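Local coordinates for cell wall surface anchor family protein (Streptococcus agalactiae, PDB 3PHS) that is a minor pilin of the bacterial pilus whose IgG-like domain mediates adhesion to lung epithelial cells, at residues 59-62 and 63-67; 93-97 and 98-102; 175-179 and 180-184; 210-213 and 214-217. All blocks are in the same frame, centred on the assembly; numbering follows the deposited sequence.

Interaction 1. Residues 59-62 and 63-67; sequences DLLA and HWNSL
Leu60 and Trp64 run alongside each other in the same direction on one flank of the short helix 60-65, one turn apart in an i to i+4 pair. Leu60 CD1 comes within 4.1 Å of Trp64 NE1, so the leucine branch reaches the pyrrole side of the indole. Trp64 sets its CG beside its own backbone N (chi1 -80°), which turns the edge of the indole to the Leu60 carbonyl; Trp64 CD1 is 3.2 Å from Leu60 O, in the ring plane. Farther along the chain, Leu67 CD1 rests over one face of the same indole. This flank packs against strand 46-52, through Tyr50 and Leu52, and against Leu72 of helix 69-75, which makes Trp64 the buried anchor of an otherwise surface helix.

On another side of the helix, Leu61 and Asn65 meet at a slant, with Leu61 CG 3.6 Å from Asn65 ND2. The Asn65 OD1 is engaged by the hydroxyl of Tyr101, while His63 NE2 bonds to Gln75. Helical i+4 bonds run along the backbone: Trp64 N to Leu60 O at 3.0 Å and Asn65 N to Leu61 O at 2.8 Å. Ser66 N makes a weak bond to Ala62 O, and Ser66 OG donates to His63 O at 2.6 Å.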
ATOM      1  N   ASP A  59      17.296  -8.772 -16.032  1.00 20.40           N
ATOM      2  CA  ASP A  59      16.515  -8.577 -14.813  1.00 19.25           C
ATOM      3  C   ASP A  59      15.175  -7.979 -15.233  1.00 18.20           C
ATOM      4  O   ASP A  59      14.848  -6.849 -14.901  1.00 17.74           O
ATOM      5  CB  ASP A  59      17.235  -7.629 -13.846  1.00 19.79           C
ATOM      6  CG  ASP A  59      18.499  -8.226 -13.278  1.00 21.97           C
ATOM      7  OD1 ASP A  59      18.419  -9.330 -12.706  1.00 20.35           O
ATOM      8  OD2 ASP A  59      19.572  -7.594 -13.414  1.00 24.74           O
ATOM      9  N   LEU A  60      14.415  -8.748 -15.995  1.00 17.81           N
ATOM     10  CA  LEU A  60      13.230  -8.231 -16.685  1.00 17.01           C
ATOM     11  C   LEU A  60      12.102  -7.832 -15.735  1.00 15.97           C
ATOM     12  O   LEU A  60      11.475  -6.771 -15.899  1.00 15.67           O
ATOM     13  CB  LEU A  60      12.725  -9.291 -17.656  1.00 17.73           C
ATOM     14  CG  LEU A  60      11.891  -8.837 -18.835  1.00 18.58           C
ATOM     15  CD1 LEU A  60      12.601  -7.741 -19.660  1.00 19.93           C
ATOM     16  CD2 LEU A  60      11.584 -10.078 -19.687  1.00 18.03           C
ATOM     17  N   LEU A  61      11.824  -8.680 -14.752  1.00 15.03           N
ATOM     18  CA  LEU A  61      10.760  -8.365 -13.801  1.00 14.79           C
ATOM     19  C   LEU A  61      11.128  -7.116 -12.989  1.00 14.99           C
ATOM     20  O   LEU A  61      10.300  -6.204 -12.803  1.00 14.75           O
ATOM     21  CB  LEU A  61      10.440  -9.567 -12.900  1.00 14.82           C
ATOM     22  CG  LEU A  61       9.370  -9.347 -11.809  1.00 15.40           C
ATOM     23  CD1 LEU A  61       7.998  -8.961 -12.383  1.00 16.10           C
ATOM     24  CD2 LEU A  61       9.255 -10.586 -10.921  1.00 17.00           C
ATOM     25  N   ALA A  62      12.376  -7.054 -12.523  1.00 15.12           N
ATOM     26  CA  ALA A  62      12.827  -5.868 -11.779  1.00 15.28           C
ATOM     27  C   ALA A  62      12.754  -4.612 -12.646  1.00 15.36           C
ATOM     28  O   ALA A  62      12.399  -3.544 -12.159  1.00 14.66           O
ATOM     29  CB  ALA A  62      14.260  -6.075 -11.243  1.00 15.60           C
ATOM     30  N   HIS A  63      13.106  -4.740 -13.923  1.00 15.42           N
ATOM     31  CA  HIS A  63      13.016  -3.615 -14.835  1.00 16.37           C
ATOM     32  C   HIS A  63      11.599  -3.064 -14.914  1.00 15.43           C
ATOM     33  O   HIS A  63      11.381  -1.858 -14.798  1.00 15.48           O
ATOM     34  CB  HIS A  63      13.495  -3.975 -16.242  1.00 17.03           C
ATOM     35  CG  HIS A  63      13.257  -2.877 -17.229  1.00 20.78           C
ATOM     36  ND1 HIS A  63      13.912  -1.665 -17.156  1.00 23.82           N
ATOM     37  CD2 HIS A  63      12.389  -2.776 -18.264  1.00 22.92           C
ATOM     38  CE1 HIS A  63      13.487  -0.880 -18.134  1.00 25.14           C
ATOM     39  NE2 HIS A  63      12.566  -1.533 -18.822  1.00 23.59           N
ATOM     40  N   TRP A  64      10.645  -3.960 -15.122  1.00 14.47           N
ATOM     41  CA  TRP A  64       9.249  -3.576 -15.248  1.00 14.36           C
ATOM     42  C   TRP A  64       8.671  -3.066 -13.929  1.00 14.49           C
ATOM     43  O   TRP A  64       7.918  -2.109 -13.937  1.00 13.71           O
ATOM     44  CB  TRP A  64       8.442  -4.725 -15.876  1.00 14.14           C
ATOM     45  CG  TRP A  64       8.662  -4.687 -17.359  1.00 13.66           C
ATOM     46  CD1 TRP A  64       9.725  -5.190 -18.050  1.00 14.70           C
ATOM     47  CD2 TRP A  64       7.846  -4.000 -18.312  1.00 14.26           C
ATOM     48  NE1 TRP A  64       9.610  -4.877 -19.396  1.00 14.85           N
ATOM     49  CE2 TRP A  64       8.467  -4.141 -19.579  1.00 13.31           C
ATOM     50  CE3 TRP A  64       6.649  -3.286 -18.218  1.00 13.60           C
ATOM     51  CZ2 TRP A  64       7.912  -3.607 -20.755  1.00 15.13           C
ATOM     52  CZ3 TRP A  64       6.090  -2.751 -19.401  1.00 16.01           C
ATOM     53  CH2 TRP A  64       6.723  -2.922 -20.646  1.00 14.16           C
ATOM     54  N   ASN A  65       9.097  -3.652 -12.808  1.00 14.62           N
ATOM     55  CA  ASN A  65       8.655  -3.199 -11.482  1.00 15.75           C
ATOM     56  C   ASN A  65       9.152  -1.795 -11.131  1.00 16.38           C
ATOM     57  O   ASN A  65       8.562  -1.125 -10.276  1.00 17.06           O
ATOM     58  CB  ASN A  65       9.113  -4.177 -10.399  1.00 15.76           C
ATOM     59  CG  ASN A  65       8.230  -5.425 -10.296  1.00 17.66           C
ATOM     60  OD1 ASN A  65       7.072  -5.434 -10.719  1.00 19.75           O
ATOM     61  ND2 ASN A  65       8.781  -6.480  -9.694  1.00 17.87           N
ATOM     62  N   SER A  66      10.226  -1.362 -11.797  1.00 17.16           N
ATOM     63  CA  SER A  66      10.850  -0.039 -11.559  1.00 17.41           C
ATOM     64  C   SER A  66      10.136   1.106 -12.289  1.00 17.47           C
ATOM     65  O   SER A  66      10.326   2.274 -11.953  1.00 17.42           O
ATOM     66  CB  SER A  66      12.334  -0.068 -11.961  1.00 17.77           C
ATOM     67  OG  SER A  66      12.508   0.053 -13.371  1.00 20.08           O
ATOM     68  N   LEU A  67       9.313   0.763 -13.280  1.00 17.00           N
ATOM     69  CA  LEU A  67       8.618   1.741 -14.111  1.00 16.89           C
ATOM     70  C   LEU A  67       7.379   2.317 -13.440  1.00 17.13           C
ATOM     71  O   LEU A  67       6.644   1.599 -12.752  1.00 16.62           O
ATOM     72  CB  LEU A  67       8.210   1.120 -15.446  1.00 17.13           C
ATOM     73  CG  LEU A  67       9.327   0.483 -16.265  1.00 17.30           C
ATOM     74  CD1 LEU A  67       8.746  -0.055 -17.571  1.00 17.82           C
ATOM     75  CD2 LEU A  67      10.449   1.496 -16.526  1.00 19.35           C
TER

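Interaction 2. Residues 93-97 and 98-102; sequences NQLPD and GIYYG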
ATOM      1  N   ASN A  93      -8.770 -12.267 -23.466  1.00 14.39           N
ATOM      2  CA  ASN A  93      -9.092 -13.110 -24.613  1.00 14.32           C
ATOM      3  C   ASN A  93      -8.303 -12.792 -25.861  1.00 15.03           C
ATOM      4  O   ASN A  93      -8.102 -11.616 -26.219  1.00 15.43           O
ATOM      5  CB  ASN A  93     -10.588 -13.029 -24.893  1.00 14.88           C
ATOM      6  CG  ASN A  93     -11.399 -13.537 -23.738  1.00 14.21           C
ATOM      7  OD1 ASN A  93     -12.118 -12.776 -23.081  1.00 16.87           O
ATOM      8  ND2 ASN A  93     -11.239 -14.805 -23.432  1.00 12.84           N
ATOM      9  N   GLN A  94      -7.834 -13.855 -26.499  1.00 15.34           N
ATOM     10  CA  GLN A  94      -7.073 -13.766 -27.754  1.00 15.35           C
ATOM     11  C   GLN A  94      -5.875 -12.823 -27.717  1.00 15.26           C
ATOM     12  O   GLN A  94      -5.669 -12.005 -28.628  1.00 14.35           O
ATOM     13  CB  GLN A  94      -8.011 -13.438 -28.904  1.00 16.30           C
ATOM     14  CG  GLN A  94      -9.173 -14.411 -28.953  1.00 17.98           C
ATOM     15  CD  GLN A  94      -9.753 -14.548 -30.322  1.00 23.75           C
ATOM     16  OE1 GLN A  94     -10.866 -14.078 -30.574  1.00 29.40           O
ATOM     17  NE2 GLN A  94      -9.014 -15.185 -31.229  1.00 23.21           N
ATOM     18  N   LEU A  95      -5.097 -12.921 -26.644  1.00 14.83           N
ATOM     19  CA  LEU A  95      -3.854 -12.171 -26.554  1.00 14.98           C
ATOM     20  C   LEU A  95      -2.842 -12.781 -27.523  1.00 14.59           C
ATOM     21  O   LEU A  95      -2.728 -14.014 -27.582  1.00 13.85           O
ATOM     22  CB  LEU A  95      -3.306 -12.231 -25.124  1.00 14.85           C
ATOM     23  CG  LEU A  95      -3.677 -11.105 -24.147  1.00 16.69           C
ATOM     24  CD1 LEU A  95      -5.156 -10.765 -24.102  1.00 20.14           C
ATOM     25  CD2 LEU A  95      -3.142 -11.495 -22.759  1.00 18.29           C
ATOM     26  N   PRO A  96      -2.121 -11.928 -28.287  1.00 14.56           N
ATOM     27  CA  PRO A  96      -1.048 -12.401 -29.151  1.00 14.95           C
ATOM     28  C   PRO A  96       0.032 -13.068 -28.333  1.00 14.79           C
ATOM     29  O   PRO A  96       0.292 -12.686 -27.169  1.00 13.79           O
ATOM     30  CB  PRO A  96      -0.504 -11.117 -29.770  1.00 14.47           C
ATOM     31  CG  PRO A  96      -1.651 -10.209 -29.782  1.00 16.00           C
ATOM     32  CD  PRO A  96      -2.319 -10.477 -28.459  1.00 15.59           C
ATOM     33  N   ASP A  97       0.630 -14.078 -28.941  1.00 14.66           N
ATOM     34  CA  ASP A  97       1.746 -14.769 -28.370  1.00 15.31           C
ATOM     35  C   ASP A  97       2.801 -13.720 -27.990  1.00 14.21           C
ATOM     36  O   ASP A  97       3.079 -12.795 -28.762  1.00 14.12           O
ATOM     37  CB  ASP A  97       2.246 -15.780 -29.405  1.00 16.36           C
ATOM     38  CG  ASP A  97       3.221 -16.742 -28.835  1.00 18.84           C
ATOM     39  OD1 ASP A  97       4.363 -16.311 -28.599  1.00 21.57           O
ATOM     40  OD2 ASP A  97       2.853 -17.918 -28.603  1.00 20.04           O
ATOM     41  N   GLY A  98       3.330 -13.802 -26.771  1.00 13.38           N
ATOM     42  CA  GLY A  98       4.241 -12.753 -26.296  1.00 13.17           C
ATOM     43  C   GLY A  98       4.557 -12.850 -24.818  1.00 12.53           C
ATOM     44  O   GLY A  98       4.138 -13.796 -24.153  1.00 12.56           O
ATOM     45  N   ILE A  99       5.314 -11.874 -24.320  1.00 12.54           N
ATOM     46  CA  ILE A  99       5.636 -11.766 -22.896  1.00 12.55           C
ATOM     47  C   ILE A  99       4.859 -10.575 -22.368  1.00 11.99           C
ATOM     48  O   ILE A  99       4.885  -9.517 -22.970  1.00 12.46           O
ATOM     49  CB  ILE A  99       7.174 -11.550 -22.625  1.00 12.22           C
ATOM     50  CG1 ILE A  99       8.059 -12.641 -23.283  1.00 14.38           C
ATOM     51  CG2 ILE A  99       7.465 -11.441 -21.113  1.00 13.30           C
ATOM     52  CD1 ILE A  99       7.590 -14.020 -23.050  1.00 16.89           C
ATOM     53  N   TYR A 100       4.158 -10.763 -21.253  1.00 11.98           N
ATOM     54  CA  TYR A 100       3.325  -9.720 -20.678  1.00 11.75           C
ATOM     55  C   TYR A 100       3.696  -9.471 -19.224  1.00 11.85           C
ATOM     56  O   TYR A 100       3.947 -10.404 -18.466  1.00 11.52           O
ATOM     57  CB  TYR A 100       1.847 -10.106 -20.716  1.00 11.81           C
ATOM     58  CG  TYR A 100       1.301 -10.223 -22.115  1.00 12.01           C
ATOM     59  CD1 TYR A 100       1.558 -11.368 -22.891  1.00 11.93           C
ATOM     60  CD2 TYR A 100       0.565  -9.170 -22.682  1.00 13.51           C
ATOM     61  CE1 TYR A 100       1.058 -11.464 -24.221  1.00 11.58           C
ATOM     62  CE2 TYR A 100       0.071  -9.256 -23.998  1.00 12.96           C
ATOM     63  CZ  TYR A 100       0.330 -10.397 -24.750  1.00 11.81           C
ATOM     64  OH  TYR A 100      -0.153 -10.460 -26.047  1.00 12.33           O
ATOM     65  N   TYR A 101       3.714  -8.197 -18.865  1.00 10.76           N
ATOM     66  CA  TYR A 101       3.849  -7.776 -17.490  1.00 11.44           C
ATOM     67  C   TYR A 101       2.466  -7.406 -17.004  1.00 11.15           C
ATOM     68  O   TYR A 101       1.815  -6.539 -17.589  1.00 11.91           O
ATOM     69  CB  TYR A 101       4.759  -6.558 -17.418  1.00 10.79           C
ATOM     70  CG  TYR A 101       4.910  -5.941 -16.046  1.00 11.41           C
ATOM     71  CD1 TYR A 101       5.693  -6.558 -15.062  1.00 12.32           C
ATOM     72  CD2 TYR A 101       4.292  -4.724 -15.743  1.00 11.06           C
ATOM     73  CE1 TYR A 101       5.845  -5.968 -13.807  1.00 11.42           C
ATOM     74  CE2 TYR A 101       4.438  -4.130 -14.486  1.00 11.69           C
ATOM     75  CZ  TYR A 101       5.223  -4.762 -13.538  1.00 10.88           C
ATOM     76  OH  TYR A 101       5.377  -4.170 -12.308  1.00 12.73           O
ATOM     77  N   GLY A 102       2.044  -8.038 -15.914  1.00 10.76           N
ATOM     78  CA  GLY A 102       0.724  -7.822 -15.336  1.00 10.66           C
ATOM     79  C   GLY A 102       0.800  -7.249 -13.932  1.00 11.36           C
ATOM     80  O   GLY A 102       1.684  -7.597 -13.164  1.00 11.51           O
TER
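The bend leading from strand 89-95 into strand 98-106 is bridged by Tyr100, whose side chain reaches back across it to Leu95 and Pro96. The phenol hydroxyl gives a short hydrogen bond to the Pro96 carbonyl, with Tyr100 OH 2.5 Å from Pro96 O. The carbonyl receives it at a C=O...O angle of 130°, and its oxygen lies at the edge of the tyrosine ring, close to the ring plane. Tyr100 CG stands beside its backbone N (chi1 -65°), a setting that brings the hydroxyl back to the Pro96 carbonyl.

Leu95 comes in over one ring face, forming a CH-pi contact in which CD2 sits 4.2 Å from the centroid of the Tyr100 ring and 14° off its normal. Its CB lies near the phenol end, 3.7 Å from Tyr100 OH. The chain turns its corner at Gln94 and passes between two sheets, consistent with the Ig-like fold of this pilin: Leu95 pairs through its backbone with His13, whereas Tyr100 pairs with Val119. Phe80 and Leu121 pack around the buried leucine and tyrosine.

Pro96 meets the phenol at about a right angle, its ring atom CD 3.2 Å from Tyr100 OH. At the other end of the bend Gly98 is almost fully extended, and Asp97 OD2 is hydrogen-bonded to His13 NE2.

Interaction 3. Residues 175-179 and 180-184; sequences VHSQD and IDAAK
Ser177 and Ala182 close the tight side of this loop, their CB atoms meeting at 3.7 Å. The alanine methyl also presses on the turn itself, with Ala182 CB 3.4 Å from Asp179 O. The backbone is fastened twice. Ala182 N donates to Asp179 O at 3.0 Å, arriving well above the carbonyl plane, 64° out of it. Ser177 OG, held anti to its own N by chi1 of 174°, accepts from Asp179 N at 3.0 Å, nearly straight at 166°.

These bonds define an ST turn running directly into a type I beta turn from Asp179 to Ala182, in the link between strands 175-176 and 186-187 of the prealbumin-like domain. Arg170 reinforces the second turn, its NH1 bonding to the carbonyls of both Asp179 and Ala182.

Looser is Ile180, which directs its CB away from the preceding residues and is exposed. The two aspartates also face solvent but are tied down. Asp181 OD1 lies 3.4 Å from Asp179 CB, and the carboxylate oxygens Asp179 OD2 and Asp181 OD1 are 4.4 Å apart. Lys172 forms a salt bridge with each of these two oxygens, and its ammonium probably offsets their mutual repulsion.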
ATOM      1  N   VAL A 175     -10.804   2.953  11.467  1.00 22.16           N
ATOM      2  CA  VAL A 175     -10.369   1.913  10.559  1.00 21.60           C
ATOM      3  C   VAL A 175     -10.024   2.526   9.202  1.00 19.58           C
ATOM      4  O   VAL A 175     -10.668   3.468   8.766  1.00 18.44           O
ATOM      5  CB  VAL A 175     -11.508   0.849  10.382  1.00 22.52           C
ATOM      6  CG1 VAL A 175     -11.096  -0.215   9.437  1.00 23.93           C
ATOM      7  CG2 VAL A 175     -11.884   0.221  11.729  1.00 23.46           C
ATOM      8  N   HIS A 176      -9.011   1.978   8.536  1.00 19.30           N
ATOM      9  CA  HIS A 176      -8.742   2.339   7.162  1.00 17.77           C
ATOM     10  C   HIS A 176     -10.019   2.102   6.329  1.00 17.66           C
ATOM     11  O   HIS A 176     -10.623   1.009   6.366  1.00 16.80           O
ATOM     12  CB  HIS A 176      -7.550   1.556   6.619  1.00 17.87           C
ATOM     13  CG  HIS A 176      -7.275   1.818   5.172  1.00 18.65           C
ATOM     14  ND1 HIS A 176      -6.559   0.946   4.377  1.00 21.79           N
ATOM     15  CD2 HIS A 176      -7.630   2.853   4.374  1.00 16.42           C
ATOM     16  CE1 HIS A 176      -6.496   1.431   3.150  1.00 21.62           C
ATOM     17  NE2 HIS A 176      -7.145   2.581   3.119  1.00 20.37           N
ATOM     18  N   SER A 177     -10.452   3.146   5.638  1.00 16.83           N
ATOM     19  CA  SER A 177     -11.731   3.116   4.922  1.00 16.99           C
ATOM     20  C   SER A 177     -11.600   3.689   3.519  1.00 17.40           C
ATOM     21  O   SER A 177     -10.780   4.584   3.261  1.00 16.76           O
ATOM     22  CB  SER A 177     -12.817   3.852   5.718  1.00 17.05           C
ATOM     23  OG  SER A 177     -14.034   3.960   4.974  1.00 17.30           O
ATOM     24  N   GLN A 178     -12.413   3.164   2.603  1.00 17.65           N
ATOM     25  CA  GLN A 178     -12.465   3.689   1.251  1.00 19.00           C
ATOM     26  C   GLN A 178     -13.767   4.432   0.994  1.00 19.02           C
ATOM     27  O   GLN A 178     -14.085   4.785  -0.154  1.00 19.39           O
ATOM     28  CB  GLN A 178     -12.278   2.566   0.242  1.00 20.03           C
ATOM     29  CG  GLN A 178     -11.007   1.788   0.484  1.00 24.14           C
ATOM     30  CD  GLN A 178     -10.608   1.000  -0.716  1.00 28.34           C
ATOM     31  OE1 GLN A 178      -9.850   1.491  -1.545  1.00 33.23           O
ATOM     32  NE2 GLN A 178     -11.139  -0.223  -0.846  1.00 29.05           N
ATOM     33  N   ASP A 179     -14.516   4.689   2.061  1.00 18.66           N
ATOM     34  CA  ASP A 179     -15.745   5.472   1.925  1.00 19.23           C
ATOM     35  C   ASP A 179     -15.460   6.922   1.569  1.00 19.42           C
ATOM     36  O   ASP A 179     -14.402   7.454   1.888  1.00 19.62           O
ATOM     37  CB  ASP A 179     -16.603   5.374   3.179  1.00 18.91           C
ATOM     38  CG  ASP A 179     -17.198   3.999   3.372  1.00 18.99           C
ATOM     39  OD1 ASP A 179     -17.020   3.134   2.494  1.00 21.15           O
ATOM     40  OD2 ASP A 179     -17.840   3.793   4.410  1.00 20.48           O
ATOM     41  N   ILE A 180     -16.410   7.555   0.890  1.00 19.94           N
ATOM     42  CA  ILE A 180     -16.191   8.912   0.394  1.00 20.84           C
ATOM     43  C   ILE A 180     -16.042   9.919   1.559  1.00 20.37           C
ATOM     44  O   ILE A 180     -15.411  10.963   1.395  1.00 21.07           O
ATOM     45  CB  ILE A 180     -17.301   9.334  -0.636  1.00 20.91           C
ATOM     46  CG1 ILE A 180     -16.851  10.519  -1.511  1.00 22.54           C
ATOM     47  CG2 ILE A 180     -18.640   9.590   0.067  1.00 21.78           C
ATOM     48  CD1 ILE A 180     -15.955  10.129  -2.674  1.00 24.01           C
ATOM     49  N   ASP A 181     -16.614   9.599   2.717  1.00 20.36           N
ATOM     50  CA  ASP A 181     -16.470  10.457   3.893  1.00 20.45           C
ATOM     51  C   ASP A 181     -15.273  10.107   4.785  1.00 19.97           C
ATOM     52  O   ASP A 181     -15.022  10.790   5.791  1.00 19.73           O
ATOM     53  CB  ASP A 181     -17.771  10.574   4.706  1.00 20.69           C
ATOM     54  CG  ASP A 181     -18.324   9.234   5.152  1.00 21.67           C
ATOM     55  OD1 ASP A 181     -17.899   8.188   4.633  1.00 23.20           O
ATOM     56  OD2 ASP A 181     -19.213   9.227   6.022  1.00 23.91           O
ATOM     57  N   ALA A 182     -14.520   9.064   4.426  1.00 19.43           N
ATOM     58  CA  ALA A 182     -13.310   8.750   5.203  1.00 19.36           C
ATOM     59  C   ALA A 182     -12.307   9.894   4.997  1.00 19.49           C
ATOM     60  O   ALA A 182     -12.120  10.388   3.877  1.00 19.17           O
ATOM     61  CB  ALA A 182     -12.707   7.422   4.800  1.00 19.03           C
ATOM     62  N   ALA A 183     -11.676  10.295   6.094  1.00 20.46           N
ATOM     63  CA  ALA A 183     -10.850  11.502   6.146  1.00 20.50           C
ATOM     64  C   ALA A 183      -9.353  11.194   6.144  1.00 20.34           C
ATOM     65  O   ALA A 183      -8.934  10.173   6.688  1.00 20.17           O
ATOM     66  CB  ALA A 183     -11.209  12.279   7.398  1.00 20.97           C
ATOM     67  N   LYS A 184      -8.563  12.080   5.540  1.00 19.82           N
ATOM     68  CA  LYS A 184      -7.101  11.984   5.597  1.00 20.06           C
ATOM     69  C   LYS A 184      -6.530  12.573   6.907  1.00 20.05           C
ATOM     70  O   LYS A 184      -5.473  12.147   7.395  1.00 19.19           O
ATOM     71  CB  LYS A 184      -6.446  12.580   4.347  1.00 20.27           C
ATOM     72  CG  LYS A 184      -6.598  14.081   4.183  1.00 21.43           C
ATOM     73  CD  LYS A 184      -5.671  14.638   3.136  1.00 23.68           C
ATOM     74  CE  LYS A 184      -6.013  16.099   2.873  1.00 24.48           C
ATOM     75  NZ  LYS A 184      -5.237  16.669   1.759  1.00 24.70           N
TER

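Interaction 4. Residues 210-213 and 214-217; sequences ETQS and GYQI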
ATOM      1  N   GLU A 210       0.438  19.337  11.840  1.00 21.63           N
ATOM      2  CA  GLU A 210       0.290  20.483  12.722  1.00 22.47           C
ATOM      3  C   GLU A 210       0.308  20.031  14.172  1.00 22.12           C
ATOM      4  O   GLU A 210      -0.367  19.070  14.564  1.00 21.07           O
ATOM      5  CB  GLU A 210      -1.011  21.226  12.396  1.00 23.38           C
ATOM      6  CG  GLU A 210      -1.414  22.321  13.393  1.00 26.30           C
ATOM      7  CD  GLU A 210      -2.688  23.032  12.978  1.00 30.87           C
ATOM      8  OE1 GLU A 210      -3.350  22.590  12.012  1.00 32.41           O
ATOM      9  OE2 GLU A 210      -3.029  24.042  13.621  1.00 34.81           O
ATOM     10  N   THR A 211       1.092  20.731  14.982  1.00 21.46           N
ATOM     11  CA  THR A 211       1.105  20.423  16.397  1.00 21.57           C
ATOM     12  C   THR A 211       0.528  21.557  17.232  1.00 22.99           C
ATOM     13  O   THR A 211       0.155  22.589  16.688  1.00 23.61           O
ATOM     14  CB  THR A 211       2.495  20.010  16.874  1.00 20.96           C
ATOM     15  OG1 THR A 211       2.394  19.500  18.202  1.00 18.28           O
ATOM     16  CG2 THR A 211       3.481  21.188  16.841  1.00 21.01           C
ATOM     17  N   GLN A 212       0.435  21.341  18.541  1.00 24.20           N
ATOM     18  CA  GLN A 212      -0.139  22.328  19.454  1.00 25.81           C
ATOM     19  C   GLN A 212       0.716  23.578  19.563  1.00 25.71           C
ATOM     20  O   GLN A 212       1.926  23.563  19.296  1.00 24.94           O
ATOM     21  CB  GLN A 212      -0.297  21.743  20.839  1.00 26.35           C
ATOM     22  CG  GLN A 212      -1.561  20.955  21.090  1.00 30.81           C
ATOM     23  CD  GLN A 212      -1.858  20.853  22.581  1.00 35.57           C
ATOM     24  OE1 GLN A 212      -1.393  21.684  23.373  1.00 38.49           O
ATOM     25  NE2 GLN A 212      -2.615  19.829  22.976  1.00 36.72           N
ATOM     26  N   SER A 213       0.074  24.667  19.970  1.00 26.09           N
ATOM     27  CA  SER A 213       0.789  25.896  20.193  1.00 26.07           C
ATOM     28  C   SER A 213       1.732  25.705  21.394  1.00 24.80           C
ATOM     29  O   SER A 213       1.363  25.120  22.451  1.00 25.09           O
ATOM     30  CB  SER A 213      -0.168  27.093  20.346  1.00 26.94           C
ATOM     31  OG  SER A 213      -0.370  27.468  21.699  1.00 29.56           O
ATOM     32  N   GLY A 214       2.963  26.139  21.181  1.00 22.80           N
ATOM     33  CA  GLY A 214       4.005  26.032  22.176  1.00 21.07           C
ATOM     34  C   GLY A 214       5.018  24.959  21.831  1.00 20.14           C
ATOM     35  O   GLY A 214       6.069  24.885  22.468  1.00 18.30           O
ATOM     36  N   TYR A 215       4.710  24.155  20.804  1.00 19.74           N
ATOM     37  CA  TYR A 215       5.532  22.999  20.410  1.00 19.74           C
ATOM     38  C   TYR A 215       6.017  23.059  18.971  1.00 20.02           C
ATOM     39  O   TYR A 215       5.427  23.733  18.136  1.00 19.25           O
ATOM     40  CB  TYR A 215       4.770  21.681  20.615  1.00 19.23           C
ATOM     41  CG  TYR A 215       4.373  21.406  22.037  1.00 19.44           C
ATOM     42  CD1 TYR A 215       3.135  21.822  22.520  1.00 18.39           C
ATOM     43  CD2 TYR A 215       5.232  20.726  22.899  1.00 19.47           C
ATOM     44  CE1 TYR A 215       2.761  21.571  23.821  1.00 20.90           C
ATOM     45  CE2 TYR A 215       4.866  20.461  24.202  1.00 20.36           C
ATOM     46  CZ  TYR A 215       3.642  20.891  24.654  1.00 21.19           C
ATOM     47  OH  TYR A 215       3.268  20.639  25.925  1.00 24.20           O
ATOM     48  N   GLN A 216       7.096  22.333  18.701  1.00 20.68           N
ATOM     49  CA  GLN A 216       7.681  22.238  17.377  1.00 22.71           C
ATOM     50  C   GLN A 216       7.434  20.840  16.842  1.00 22.89           C
ATOM     51  O   GLN A 216       7.467  19.863  17.600  1.00 23.34           O
ATOM     52  CB  GLN A 216       9.195  22.397  17.438  1.00 23.07           C
ATOM     53  CG  GLN A 216       9.769  23.794  17.582  1.00 25.67           C
ATOM     54  CD  GLN A 216      11.294  23.745  17.634  1.00 29.72           C
ATOM     55  OE1 GLN A 216      11.881  22.670  17.810  1.00 32.36           O
ATOM     56  NE2 GLN A 216      11.944  24.893  17.478  1.00 31.71           N
ATOM     57  N   ILE A 217       7.214  20.742  15.537  1.00 23.62           N
ATOM     58  CA  ILE A 217       7.301  19.447  14.861  1.00 24.54           C
ATOM     59  C   ILE A 217       8.792  19.059  14.776  1.00 25.39           C
ATOM     60  O   ILE A 217       9.599  19.745  14.133  1.00 25.39           O
ATOM     61  CB  ILE A 217       6.613  19.475  13.465  1.00 24.34           C
ATOM     62  CG1 ILE A 217       5.108  19.753  13.617  1.00 24.31           C
ATOM     63  CG2 ILE A 217       6.874  18.160  12.704  1.00 23.82           C
ATOM     64  CD1 ILE A 217       4.376  19.979  12.311  1.00 25.12           C
TER
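Gln212 and Tyr215 are the outer residues of a type II beta turn, joined by the one backbone hydrogen bond across it: Tyr215 N to Gln212 O, 3.2 Å long, with an N-H...O angle of 148°. The donor stands above the carbonyl plane. Gly214 occupies the third position with a positive phi of 107°, where a CB would collide with the Ser213 carbonyl.

Van der Waals contacts line the bend. Thr211 uses its methyl, with CG2 3.5 Å from Tyr215 O and 3.9 Å from Ile217 CG1; its side chain runs at about a right angle to that of Tyr215. Ile217 CD1 reaches the end of strand 202-210, 4.0 Å from Glu210 N. Gln212 and Tyr215 extend alongside each other, Gln212 CB touching Tyr215 CD1 at 3.8 Å, while the amide plane is turned almost perpendicular to the ring.

Polar ends are spent on neighbours. Thr211 OG1, anti to its backbone N (chi1 -170°), bonds to Asn238 OD1, and Gln212 NE2 bonds to the Ala154 carbonyl. The loop lies between strands 202-210 and 215-216 in the prealbumin-like domain, with Tyr215 packing on Asn238 and Lys240 of strand 231-240. Thr211 therefore works in two ways: its methyl packs against Tyr215 O and Ile217 across the bend, and its hydroxyl ties the loop to strand 231-240.

The four contacts follow one another along an elongated chain, interactions 1 and 2 toward one end and 3 and 4 within the prealbumin-like domain. Interactions 1 and 2 have centres about 17 Å apart and touch: Tyr101, on strand 98-106, joins them, its CD1 packing 3.4 Å from Trp64 CB of helix 60-65. Interactions 3 and 4 do not touch; their centres are about 26 Å apart and their nearest atoms about 10 Å. Between interactions 2 and 4 the centres lie about 54 Å apart, on opposite sides of the chain's centre. The first pair is thus coupled through strand 98-106, while interactions 3 and 4 are separate loops of the prealbumin-like domain.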